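Local coordinates for methyltransferase-like protein 5 (Pyrococcus horikoshii, PDB 1WY7) that probably transfers methyl groups from S-adenosylmethionine to RNA, and binds the product S-adenosyl-L-homocysteine in a Rossmann-like methyltransferase fold, at residues 50-55 with 72-77. Sequence-based numbering, arbitrary orientation.
Sequences GKVVAD and AKEVIC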
ATOM      1  N   GLY A  50      -9.408   9.858 -10.909  1.00 39.15           N
ATOM      2  CA  GLY A  50     -10.784  10.142 -10.561  1.00 37.35           C
ATOM      3  C   GLY A  50     -11.411   9.164  -9.585  1.00 38.88           C
ATOM      4  O   GLY A  50     -12.616   9.215  -9.345  1.00 40.03           O
ATOM      5  N   LYS A  51     -10.609   8.278  -9.009  1.00 37.11           N
ATOM      6  CA  LYS A  51     -11.142   7.291  -8.076  1.00 35.98           C
ATOM      7  C   LYS A  51     -10.950   7.658  -6.605  1.00 34.70           C
ATOM      8  O   LYS A  51     -10.041   8.417  -6.255  1.00 31.67           O
ATOM      9  CB  LYS A  51     -10.480   5.936  -8.333  1.00 36.74           C
ATOM     10  CG  LYS A  51     -10.572   5.463  -9.770  1.00 38.77           C
ATOM     11  CD  LYS A  51     -11.968   4.995 -10.129  1.00 39.74           C
ATOM     12  CE  LYS A  51     -12.007   4.496 -11.572  1.00 40.85           C
ATOM     13  NZ  LYS A  51     -13.143   3.561 -11.814  1.00 42.50           N
ATOM     14  N   VAL A  52     -11.821   7.121  -5.753  1.00 33.57           N
ATOM     15  CA  VAL A  52     -11.710   7.332  -4.313  1.00 32.53           C
ATOM     16  C   VAL A  52     -10.824   6.176  -3.862  1.00 30.10           C
ATOM     17  O   VAL A  52     -11.211   5.012  -3.954  1.00 30.18           O
ATOM     18  CB  VAL A  52     -13.088   7.253  -3.610  1.00 32.55           C
ATOM     19  CG1 VAL A  52     -12.916   7.421  -2.108  1.00 33.67           C
ATOM     20  CG2 VAL A  52     -13.997   8.345  -4.143  1.00 32.49           C
ATOM     21  N   VAL A  53      -9.624   6.500  -3.402  1.00 28.98           N
ATOM     22  CA  VAL A  53      -8.666   5.477  -2.994  1.00 27.53           C
ATOM     23  C   VAL A  53      -8.363   5.397  -1.507  1.00 28.71           C
ATOM     24  O   VAL A  53      -8.174   6.417  -0.844  1.00 28.01           O
ATOM     25  CB  VAL A  53      -7.303   5.669  -3.725  1.00 25.42           C
ATOM     26  CG1 VAL A  53      -6.325   4.566  -3.310  1.00 16.64           C
ATOM     27  CG2 VAL A  53      -7.515   5.676  -5.235  1.00 24.59           C
ATOM     28  N   ALA A  54      -8.300   4.171  -0.998  1.00 27.85           N
ATOM     29  CA  ALA A  54      -7.959   3.958   0.399  1.00 27.98           C
ATOM     30  C   ALA A  54      -6.549   3.380   0.422  1.00 26.55           C
ATOM     31  O   ALA A  54      -6.248   2.426  -0.303  1.00 27.29           O
ATOM     32  CB  ALA A  54      -8.953   2.985   1.059  1.00 27.91           C
ATOM     33  N   ASP A  55      -5.684   3.976   1.236  1.00 25.20           N
ATOM     34  CA  ASP A  55      -4.302   3.525   1.387  1.00 24.63           C
ATOM     35  C   ASP A  55      -4.222   2.908   2.792  1.00 24.70           C
ATOM     36  O   ASP A  55      -4.107   3.626   3.785  1.00 22.34           O
ATOM     37  CB  ASP A  55      -3.358   4.731   1.252  1.00 21.88           C
ATOM     38  CG  ASP A  55      -1.896   4.358   1.359  1.00 25.69           C
ATOM     39  OD1 ASP A  55      -1.036   5.278   1.261  1.00 20.12           O
ATOM     40  OD2 ASP A  55      -1.589   3.150   1.540  1.00 26.83           O
ATOM     41  N   ALA A  72      -5.794  10.762  -8.417  1.00 33.53           N
ATOM     42  CA  ALA A  72      -6.858  10.197  -7.596  1.00 34.00           C
ATOM     43  C   ALA A  72      -7.776  11.342  -7.174  1.00 35.06           C
ATOM     44  O   ALA A  72      -7.307  12.432  -6.864  1.00 34.95           O
ATOM     45  CB  ALA A  72      -6.276   9.501  -6.362  1.00 31.41           C
ATOM     46  N   LYS A  73      -9.084  11.111  -7.186  1.00 37.07           N
ATOM     47  CA  LYS A  73     -10.020  12.149  -6.773  1.00 37.40           C
ATOM     48  C   LYS A  73      -9.747  12.477  -5.305  1.00 36.97           C
ATOM     49  O   LYS A  73      -9.708  13.639  -4.918  1.00 35.03           O
ATOM     50  CB  LYS A  73     -11.460  11.671  -6.948  1.00 40.22           C
ATOM     51  CG  LYS A  73     -12.502  12.725  -6.574  1.00 43.30           C
ATOM     52  CD  LYS A  73     -13.896  12.315  -7.029  1.00 47.71           C
ATOM     53  CE  LYS A  73     -14.282  10.950  -6.481  1.00 50.50           C
ATOM     54  NZ  LYS A  73     -15.596  10.474  -7.002  1.00 52.80           N
ATOM     55  N   GLU A  74      -9.561  11.438  -4.496  1.00 37.24           N
ATOM     56  CA  GLU A  74      -9.254  11.609  -3.082  1.00 37.23           C
ATOM     57  C   GLU A  74      -8.666  10.327  -2.532  1.00 36.18           C
ATOM     58  O   GLU A  74      -8.894   9.240  -3.066  1.00 34.36           O
ATOM     59  CB  GLU A  74     -10.504  11.961  -2.269  1.00 40.79           C
ATOM     60  CG  GLU A  74     -11.525  10.846  -2.145  1.00 48.79           C
ATOM     61  CD  GLU A  74     -12.613  11.149  -1.109  1.00 53.86           C
ATOM     62  OE1 GLU A  74     -12.276  11.308   0.086  1.00 56.53           O
ATOM     63  OE2 GLU A  74     -13.804  11.230  -1.485  1.00 56.23           O
ATOM     64  N   VAL A  75      -7.901  10.456  -1.457  1.00 33.13           N
ATOM     65  CA  VAL A  75      -7.299   9.302  -0.832  1.00 32.40           C
ATOM     66  C   VAL A  75      -7.627   9.309   0.651  1.00 32.74           C
ATOM     67  O   VAL A  75      -7.643  10.368   1.293  1.00 30.82           O
ATOM     68  CB  VAL A  75      -5.767   9.311  -1.021  1.00 32.71           C
ATOM     69  CG1 VAL A  75      -5.134   8.147  -0.250  1.00 32.16           C
ATOM     70  CG2 VAL A  75      -5.429   9.215  -2.508  1.00 28.19           C
ATOM     71  N   ILE A  76      -7.938   8.133   1.189  1.00 31.26           N
ATOM     72  CA  ILE A  76      -8.220   8.027   2.611  1.00 29.57           C
ATOM     73  C   ILE A  76      -7.081   7.196   3.192  1.00 28.52           C
ATOM     74  O   ILE A  76      -6.932   6.011   2.903  1.00 28.07           O
ATOM     75  CB  ILE A  76      -9.600   7.386   2.887  1.00 29.71           C
ATOM     76  CG1 ILE A  76     -10.693   8.207   2.192  1.00 30.45           C
ATOM     77  CG2 ILE A  76      -9.881   7.383   4.401  1.00 25.85           C
ATOM     78  CD1 ILE A  76     -12.122   7.676   2.391  1.00 31.44           C
ATOM     79  N   CYS A  77      -6.257   7.856   3.990  1.00 29.02           N
ATOM     80  CA  CYS A  77      -5.097   7.236   4.595  1.00 30.49           C
ATOM     81  C   CYS A  77      -5.434   6.578   5.925  1.00 31.83           C
ATOM     82  O   CYS A  77      -5.872   7.243   6.865  1.00 31.70           O
ATOM     83  CB  CYS A  77      -4.014   8.302   4.771  1.00 29.49           C
ATOM     84  SG  CYS A  77      -3.741   9.269   3.249  1.00 28.06           S
TER
HETATM   85  O   HOH W   1     -14.593  10.795  -9.939  1.00 53.91           O
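G50 and K73 meet where the first two parallel strands of a Rossmann-like methyltransferase sheet begin, 52-56 and 74-79, joined as a beta-alpha-beta unit through helix 62-69. One water ties the pair, donating to G50 O and accepting from K73 NZ (3.1 Å). K51 O then takes a weak hydrogen bond from K73 N. V52 lies on the same face of the sheet as E74: its CG1 runs alongside E74 CG at 3.7 Å, while CG2 touches K73 CE at 3.5 Å, the lysine chain bent at its third torsion as it crosses the valine. E74 CG sits between its own backbone N and carbonyl carbon (chi1 69°), beside V52, and OE1 forms a salt bridge with K100 NZ on the edge strand 99-103. A leucine here would probably leave K100 without its carboxylate mate. V53 carries the regular parallel ladder, its N giving an almost straight bond to E74 O (176°) and its O accepting from I76 N at 2.7 Å. Its side chain, on the opposite face from V52, meets A72 CB through CG2, and its CB lies 4.2 Å from V75 CG2; V75 itself packs on helix 62-69. A54 adds a CA-H...O contact to I76 O. The side chain of D55 lies about 5 Å from the bound S-adenosyl-L-homocysteine; its OD1 is hydrogen-bonded to S64 OG of helix 62-69, and its CB rests 4.1 Å from V75 CG1. The backbone N of D55 reaches I76 O at 2.9 Å, tilted 31° from the carbonyl plane.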